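Local coordinates for probable dipeptidase (PDB 3B40), which probably hydrolyses dipeptides as a metal-dependent dipeptidase of the M19 family, at residues A[33-38]-A[99-104]; A[41-46]-A[107-112]. The protein carries 11 engineered substitutions. All blocks are in the same frame, centred on the assembly; numbering follows the deposited sequence.

Interaction 1 of 2, residues A[33-38]-A[99-104]; sequences LDFGTT and YKILTG. Engineered in segment 33-38: Leu33 (natural residue Pro), Thr38 (natural residue Glu).
Ile101, on helix 87-108 of the TIM-barrel fold of this M19 family member, turns its side chain onto the backbone and ring of Phe35. The loop residue stands in a type II beta turn running from Asp34 to Thr37. The case illustrates how one branched aliphatic side chain can join a loop to a barrel helix with no hydrogen bond between the two segments. From CB of Ile101 the two branches part. CG2, anti to the backbone N, reaches the edge of the Phe35 ring near its plane, 3.7 Å from CD2. CG1, anti to the carbonyl carbon (chi1 -68°), passes Phe35 O at 3.7 Å and carries the chain on to its tip. There CD1 lies against two loop carbonyls, 3.7 Å from O of the engineered Leu33 and 3.7 Å from Phe35 O, with Phe35 CB also close by. The two side chains cross at about a right angle. The Phe35 side chain also touches Met105 of the same helix, while Leu102 points away from the loop and packs on Leu65, Ile67 and Ile133 of the barrel strands. Gly36 and Thr37 form a G1 beta bulge facing Asn40. The turn is fastened at Asp34 O, which accepts hydrogen bonds from both Thr37 N (3.1 Å) and Thr37 OG1 (2.6 Å), the hydroxyl lying in the carbonyl plane on a lone pair at a C=O...donor angle of 139°.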
ATOM      1  N   LEU A  33      14.192  -5.444   3.966  1.00 18.84           N
ATOM      2  CA  LEU A  33      15.313  -6.036   3.233  1.00 18.64           C
ATOM      3  C   LEU A  33      16.094  -7.121   4.019  1.00 18.59           C
ATOM      4  O   LEU A  33      16.797  -7.933   3.436  1.00 17.73           O
ATOM      5  CB  LEU A  33      16.261  -4.931   2.743  1.00 18.47           C
ATOM      6  CG  LEU A  33      15.628  -4.123   1.611  1.00 18.54           C
ATOM      7  CD1 LEU A  33      16.272  -2.726   1.475  1.00 18.20           C
ATOM      8  CD2 LEU A  33      15.721  -4.929   0.316  1.00 17.31           C
ATOM      9  N   ASP A  34      15.970  -7.120   5.335  1.00 18.89           N
ATOM     10  CA  ASP A  34      16.658  -8.120   6.164  1.00 20.68           C
ATOM     11  C   ASP A  34      15.704  -9.200   6.686  1.00 20.18           C
ATOM     12  O   ASP A  34      16.014  -9.914   7.631  1.00 20.11           O
ATOM     13  CB  ASP A  34      17.400  -7.423   7.323  1.00 20.46           C
ATOM     14  CG  ASP A  34      16.446  -6.780   8.330  1.00 23.06           C
ATOM     15  OD1 ASP A  34      15.222  -6.748   8.056  1.00 22.35           O
ATOM     16  OD2 ASP A  34      16.923  -6.300   9.394  1.00 25.91           O
ATOM     17  N   PHE A  35      14.526  -9.302   6.078  1.00 20.84           N
ATOM     18  CA  PHE A  35      13.514 -10.237   6.533  1.00 20.74           C
ATOM     19  C   PHE A  35      14.047 -11.644   6.269  1.00 22.08           C
ATOM     20  O   PHE A  35      14.566 -11.915   5.190  1.00 21.20           O
ATOM     21  CB  PHE A  35      12.223 -10.000   5.739  1.00 21.13           C
ATOM     22  CG  PHE A  35      11.017 -10.703   6.291  1.00 18.66           C
ATOM     23  CD1 PHE A  35      10.713 -10.649   7.651  1.00 19.21           C
ATOM     24  CD2 PHE A  35      10.146 -11.354   5.429  1.00 16.98           C
ATOM     25  CE1 PHE A  35       9.577 -11.280   8.145  1.00 20.54           C
ATOM     26  CE2 PHE A  35       9.007 -11.975   5.907  1.00 21.23           C
ATOM     27  CZ  PHE A  35       8.722 -11.939   7.278  1.00 18.97           C
ATOM     28  N   GLY A  36      13.945 -12.516   7.267  1.00 22.46           N
ATOM     29  CA  GLY A  36      14.482 -13.861   7.173  1.00 24.56           C
ATOM     30  C   GLY A  36      15.920 -14.001   7.663  1.00 25.72           C
ATOM     31  O   GLY A  36      16.501 -15.073   7.531  1.00 26.20           O
ATOM     32  N   THR A  37      16.493 -12.930   8.217  1.00 26.02           N
ATOM     33  CA  THR A  37      17.875 -12.958   8.730  1.00 25.68           C
ATOM     34  C   THR A  37      17.827 -13.083  10.238  1.00 25.97           C
ATOM     35  O   THR A  37      16.746 -12.996  10.850  1.00 25.79           O
ATOM     36  CB  THR A  37      18.693 -11.687   8.369  1.00 25.29           C
ATOM     37  OG1 THR A  37      18.112 -10.532   8.993  1.00 25.64           O
ATOM     38  CG2 THR A  37      18.742 -11.478   6.883  1.00 25.91           C
ATOM     39  N   THR A  38      18.997 -13.299  10.847  1.00 26.70           N
ATOM     40  CA  THR A  38      19.107 -13.386  12.305  1.00 26.81           C
ATOM     41  C   THR A  38      18.595 -12.100  12.927  1.00 26.88           C
ATOM     42  O   THR A  38      19.033 -11.009  12.545  1.00 27.37           O
ATOM     43  CB  THR A  38      20.564 -13.630  12.726  1.00 27.07           C
ATOM     44  OG1 THR A  38      21.053 -14.779  12.027  1.00 28.32           O
ATOM     45  CG2 THR A  38      20.675 -13.887  14.223  1.00 27.66           C
ATOM     46  N   TYR A  99      12.624 -10.388  -4.007  1.00 19.49           N
ATOM     47  CA  TYR A  99      12.301 -11.635  -4.715  1.00 20.13           C
ATOM     48  C   TYR A  99      12.951 -12.869  -4.079  1.00 19.92           C
ATOM     49  O   TYR A  99      12.326 -13.918  -3.950  1.00 20.35           O
ATOM     50  CB  TYR A  99      12.721 -11.536  -6.195  1.00 21.53           C
ATOM     51  CG  TYR A  99      12.310 -12.750  -6.998  1.00 22.41           C
ATOM     52  CD1 TYR A  99      10.995 -12.900  -7.432  1.00 23.50           C
ATOM     53  CD2 TYR A  99      13.229 -13.747  -7.318  1.00 23.32           C
ATOM     54  CE1 TYR A  99      10.605 -14.012  -8.175  1.00 24.73           C
ATOM     55  CE2 TYR A  99      12.836 -14.882  -8.057  1.00 24.45           C
ATOM     56  CZ  TYR A  99      11.528 -14.995  -8.469  1.00 23.95           C
ATOM     57  OH  TYR A  99      11.122 -16.084  -9.195  1.00 27.36           O
ATOM     58  N   LYS A 100      14.217 -12.753  -3.703  1.00 19.96           N
ATOM     59  CA  LYS A 100      14.910 -13.880  -3.081  1.00 20.50           C
ATOM     60  C   LYS A 100      14.333 -14.202  -1.702  1.00 19.35           C
ATOM     61  O   LYS A 100      14.265 -15.369  -1.315  1.00 18.41           O
ATOM     62  CB  LYS A 100      16.405 -13.608  -2.969  1.00 21.16           C
ATOM     63  CG  LYS A 100      17.198 -13.958  -4.228  1.00 25.25           C
ATOM     64  CD  LYS A 100      18.645 -13.466  -4.090  1.00 30.40           C
ATOM     65  CE  LYS A 100      19.417 -14.211  -2.969  1.00 33.10           C
ATOM     66  NZ  LYS A 100      20.361 -15.252  -3.480  1.00 35.61           N
ATOM     67  N   ILE A 101      13.915 -13.172  -0.966  1.00 18.30           N
ATOM     68  CA  ILE A 101      13.238 -13.378   0.332  1.00 18.66           C
ATOM     69  C   ILE A 101      11.951 -14.221   0.195  1.00 18.93           C
ATOM     70  O   ILE A 101      11.723 -15.201   0.955  1.00 19.69           O
ATOM     71  CB  ILE A 101      12.942 -12.026   1.046  1.00 18.69           C
ATOM     72  CG1 ILE A 101      14.250 -11.360   1.499  1.00 18.65           C
ATOM     73  CG2 ILE A 101      11.958 -12.218   2.271  1.00 18.32           C
ATOM     74  CD1 ILE A 101      14.045  -9.953   2.142  1.00 18.42           C
ATOM     75  N   LEU A 102      11.128 -13.855  -0.782  1.00 18.64           N
ATOM     76  CA  LEU A 102       9.812 -14.464  -0.995  1.00 19.18           C
ATOM     77  C   LEU A 102       9.898 -15.899  -1.475  1.00 19.23           C
ATOM     78  O   LEU A 102       9.254 -16.786  -0.926  1.00 20.34           O
ATOM     79  CB  LEU A 102       8.966 -13.627  -1.970  1.00 18.24           C
ATOM     80  CG  LEU A 102       8.570 -12.217  -1.486  1.00 20.28           C
ATOM     81  CD1 LEU A 102       7.844 -11.449  -2.573  1.00 19.19           C
ATOM     82  CD2 LEU A 102       7.677 -12.339  -0.236  1.00 17.41           C
ATOM     83  N   THR A 103      10.686 -16.144  -2.507  1.00 20.41           N
ATOM     84  CA  THR A 103      10.837 -17.516  -2.984  1.00 20.75           C
ATOM     85  C   THR A 103      11.604 -18.338  -1.940  1.00 20.84           C
ATOM     86  O   THR A 103      11.430 -19.561  -1.835  1.00 20.84           O
ATOM     87  CB  THR A 103      11.545 -17.560  -4.341  1.00 20.89           C
ATOM     88  OG1 THR A 103      12.799 -16.900  -4.241  1.00 20.68           O
ATOM     89  CG2 THR A 103      10.711 -16.864  -5.423  1.00 22.77           C
ATOM     90  N   GLY A 104      12.455 -17.665  -1.171  1.00 20.44           N
ATOM     91  CA  GLY A 104      13.214 -18.339  -0.129  1.00 21.14           C
ATOM     92  C   GLY A 104      12.346 -18.799   1.038  1.00 21.50           C
ATOM     93  O   GLY A 104      12.667 -19.800   1.669  1.00 22.77           O
TER

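Interaction 2 of 2, residues A[41-46]-A[107-112]; sequences EVDKDG and RDFPNQ. Engineered in segment 41-46: Val42 (natural residue Phe).
Phe109, whose ring meets Val42 and Asp43, is fixed at its backbone by a hydrogen bond of 2.9 Å from Gln112 N to Phe109 O. As the first residue to leave helical geometry after helix 87-108, it shows how the end of a helix can present an aromatic ring to a distant loop. That loop answers with the two central residues of a type I turn running from Glu41 to Lys44. The CG2 methyl of the engineered Val42 comes obliquely to the CD2-CE2 side of the rim, 3.4 Å from Phe109 CE2. Asp43 meets CE1 and CZ from the same side of the ring plane: its CB and its CG each lie 3.5 Å from Phe109 CE1. With chi1 at 67°, the Asp43 carboxylate is folded back between its own backbone N and carbonyl carbon, which lays it alongside CE1 and CZ. Its plane is inclined 44° to that of the ring, and OD2 comes within 3.5 Å of Phe109 CE1. Backbone hydrogen bonds link Val42 with Leu52 and Gln112 with Phe131. The contact thus sits near the start of helix 52-58, where helix 87-108 gives way to strand 113-115 and strand 131-138 begins.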
ATOM      1  N   GLU A  41      13.664 -13.363  11.719  1.00 26.71           N
ATOM      2  CA  GLU A  41      13.266 -14.607  11.037  1.00 27.39           C
ATOM      3  C   GLU A  41      11.775 -14.631  10.725  1.00 27.09           C
ATOM      4  O   GLU A  41      10.961 -14.061  11.466  1.00 26.77           O
ATOM      5  CB  GLU A  41      13.624 -15.853  11.875  1.00 27.49           C
ATOM      6  CG  GLU A  41      15.112 -15.997  12.255  1.00 30.63           C
ATOM      7  CD  GLU A  41      15.475 -15.244  13.536  1.00 34.57           C
ATOM      8  OE1 GLU A  41      14.619 -14.484  14.066  1.00 36.51           O
ATOM      9  OE2 GLU A  41      16.622 -15.405  14.019  1.00 36.76           O
ATOM     10  N   VAL A  42      11.417 -15.310   9.640  1.00 26.84           N
ATOM     11  CA  VAL A  42      10.026 -15.329   9.187  1.00 26.70           C
ATOM     12  C   VAL A  42       9.145 -16.246  10.045  1.00 27.42           C
ATOM     13  O   VAL A  42       7.935 -16.032  10.150  1.00 27.94           O
ATOM     14  CB  VAL A  42       9.903 -15.699   7.687  1.00 26.84           C
ATOM     15  CG1 VAL A  42      10.986 -15.012   6.870  1.00 26.30           C
ATOM     16  CG2 VAL A  42       9.956 -17.154   7.471  1.00 24.72           C
ATOM     17  N   ASP A  43       9.758 -17.240  10.674  1.00 27.06           N
ATOM     18  CA  ASP A  43       8.993 -18.229  11.454  1.00 28.06           C
ATOM     19  C   ASP A  43       9.075 -17.970  12.964  1.00 28.01           C
ATOM     20  O   ASP A  43       8.840 -18.869  13.757  1.00 28.26           O
ATOM     21  CB  ASP A  43       9.471 -19.640  11.122  1.00 27.40           C
ATOM     22  CG  ASP A  43      10.910 -19.899  11.592  1.00 27.64           C
ATOM     23  OD1 ASP A  43      11.750 -18.974  11.521  1.00 26.09           O
ATOM     24  OD2 ASP A  43      11.186 -21.036  12.038  1.00 26.85           O
ATOM     25  N   LYS A  44       9.405 -16.735  13.357  1.00 28.00           N
ATOM     26  CA  LYS A  44       9.478 -16.385  14.760  1.00 28.44           C
ATOM     27  C   LYS A  44       8.624 -15.164  15.063  1.00 28.35           C
ATOM     28  O   LYS A  44       8.321 -14.403  14.157  1.00 27.69           O
ATOM     29  CB  LYS A  44      10.937 -16.154  15.185  1.00 29.02           C
ATOM     30  CG  LYS A  44      11.745 -17.456  15.277  1.00 30.40           C
ATOM     31  CD  LYS A  44      13.093 -17.200  15.934  1.00 34.17           C
ATOM     32  CE  LYS A  44      13.856 -18.499  16.208  1.00 34.62           C
ATOM     33  NZ  LYS A  44      15.243 -18.206  16.723  1.00 35.77           N
ATOM     34  N   ASP A  45       8.254 -14.991  16.334  1.00 27.82           N
ATOM     35  CA  ASP A  45       7.498 -13.830  16.809  1.00 27.57           C
ATOM     36  C   ASP A  45       8.475 -12.656  16.902  1.00 27.47           C
ATOM     37  O   ASP A  45       8.945 -12.297  17.997  1.00 27.07           O
ATOM     38  CB  ASP A  45       6.866 -14.146  18.182  1.00 28.14           C
ATOM     39  CG  ASP A  45       5.779 -13.146  18.599  1.00 29.67           C
ATOM     40  OD1 ASP A  45       5.433 -12.252  17.802  1.00 27.34           O
ATOM     41  OD2 ASP A  45       5.281 -13.243  19.755  1.00 31.32           O
ATOM     42  N   GLY A  46       8.766 -12.053  15.744  1.00 26.68           N
ATOM     43  CA  GLY A  46       9.823 -11.059  15.625  1.00 25.29           C
ATOM     44  C   GLY A  46       9.480  -9.595  15.842  1.00 24.56           C
ATOM     45  O   GLY A  46       8.412  -9.252  16.378  1.00 24.51           O
ATOM     46  N   ARG A 107      10.787 -21.932  -0.179  1.00 23.81           N
ATOM     47  CA  ARG A 107      11.832 -22.965  -0.160  1.00 25.42           C
ATOM     48  C   ARG A 107      12.071 -23.525   1.252  1.00 25.43           C
ATOM     49  O   ARG A 107      12.080 -24.741   1.445  1.00 25.82           O
ATOM     50  CB  ARG A 107      13.139 -22.425  -0.726  1.00 24.82           C
ATOM     51  CG  ARG A 107      14.221 -23.506  -0.886  1.00 27.53           C
ATOM     52  CD  ARG A 107      15.566 -22.937  -1.354  1.00 26.80           C
ATOM     53  NE  ARG A 107      16.093 -21.943  -0.419  1.00 33.05           N
ATOM     54  CZ  ARG A 107      16.260 -20.654  -0.717  1.00 35.30           C
ATOM     55  NH1 ARG A 107      15.948 -20.210  -1.932  1.00 35.51           N
ATOM     56  NH2 ARG A 107      16.735 -19.811   0.196  1.00 36.12           N
ATOM     57  N   ASP A 108      12.261 -22.637   2.224  1.00 25.67           N
ATOM     58  CA  ASP A 108      12.582 -23.028   3.591  1.00 26.01           C
ATOM     59  C   ASP A 108      11.390 -23.521   4.387  1.00 26.37           C
ATOM     60  O   ASP A 108      11.554 -24.354   5.299  1.00 26.73           O
ATOM     61  CB  ASP A 108      13.224 -21.866   4.344  1.00 26.40           C
ATOM     62  CG  ASP A 108      14.522 -21.402   3.714  1.00 28.28           C
ATOM     63  OD1 ASP A 108      15.010 -22.065   2.777  1.00 27.95           O
ATOM     64  OD2 ASP A 108      15.057 -20.365   4.165  1.00 31.78           O
ATOM     65  N   PHE A 109      10.195 -23.030   4.049  1.00 25.49           N
ATOM     66  CA  PHE A 109       8.989 -23.343   4.831  1.00 25.14           C
ATOM     67  C   PHE A 109       7.823 -23.872   3.982  1.00 24.65           C
ATOM     68  O   PHE A 109       6.746 -23.283   4.009  1.00 25.24           O
ATOM     69  CB  PHE A 109       8.568 -22.083   5.609  1.00 25.53           C
ATOM     70  CG  PHE A 109       9.639 -21.570   6.516  1.00 24.93           C
ATOM     71  CD1 PHE A 109       9.813 -22.123   7.775  1.00 25.96           C
ATOM     72  CD2 PHE A 109      10.518 -20.574   6.098  1.00 24.53           C
ATOM     73  CE1 PHE A 109      10.846 -21.684   8.610  1.00 26.04           C
ATOM     74  CE2 PHE A 109      11.537 -20.123   6.932  1.00 24.62           C
ATOM     75  CZ  PHE A 109      11.699 -20.676   8.186  1.00 25.28           C
ATOM     76  N   PRO A 110       8.035 -24.965   3.212  1.00 24.47           N
ATOM     77  CA  PRO A 110       7.018 -25.421   2.241  1.00 24.82           C
ATOM     78  C   PRO A 110       5.672 -25.868   2.813  1.00 24.96           C
ATOM     79  O   PRO A 110       4.660 -25.780   2.115  1.00 25.28           O
ATOM     80  CB  PRO A 110       7.702 -26.594   1.526  1.00 24.97           C
ATOM     81  CG  PRO A 110       8.727 -27.073   2.526  1.00 24.63           C
ATOM     82  CD  PRO A 110       9.240 -25.817   3.151  1.00 24.37           C
ATOM     83  N   ASN A 111       5.652 -26.350   4.051  1.00 24.55           N
ATOM     84  CA  ASN A 111       4.392 -26.735   4.681  1.00 25.07           C
ATOM     85  C   ASN A 111       3.691 -25.526   5.284  1.00 24.21           C
ATOM     86  O   ASN A 111       2.578 -25.632   5.761  1.00 24.62           O
ATOM     87  CB  ASN A 111       4.623 -27.787   5.773  1.00 25.34           C
ATOM     88  CG  ASN A 111       5.385 -28.999   5.264  1.00 28.27           C
ATOM     89  OD1 ASN A 111       5.062 -29.549   4.212  1.00 29.92           O
ATOM     90  ND2 ASN A 111       6.427 -29.398   5.995  1.00 30.08           N
ATOM     91  N   GLN A 112       4.351 -24.372   5.280  1.00 23.29           N
ATOM     92  CA  GLN A 112       3.810 -23.210   6.002  1.00 22.35           C
ATOM     93  C   GLN A 112       3.452 -22.017   5.108  1.00 21.62           C
ATOM     94  O   GLN A 112       2.634 -21.169   5.502  1.00 21.96           O
ATOM     95  CB  GLN A 112       4.788 -22.757   7.092  1.00 22.71           C
ATOM     96  CG  GLN A 112       4.933 -23.696   8.284  1.00 24.80           C
ATOM     97  CD  GLN A 112       5.531 -22.995   9.487  1.00 28.84           C
ATOM     98  OE1 GLN A 112       4.845 -22.250  10.209  1.00 31.51           O
ATOM     99  NE2 GLN A 112       6.818 -23.216   9.714  1.00 30.07           N
TER

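Overall arrangement
From the N terminus, the chain leaves strand 25-29 and enters a long loop that holds residues 33-38 and then 41-46. It continues through helix 52-58 and strand 62-68, which pairs in parallel with strand 25-29, before helix 87-108 returns to the loop. Interaction 1 closes the first circuit on that helix; interaction 2 closes the second where the helix ends, before strand 113-115. Their segments alternate along the chain, so the two closures cross. Their centres lie 10 Å apart, and they touch directly where Val42 CG1 packs on Phe35 CE2 and Gly36 CA. One loop is thereby laid along helix 87-108 and the first residue beyond its end.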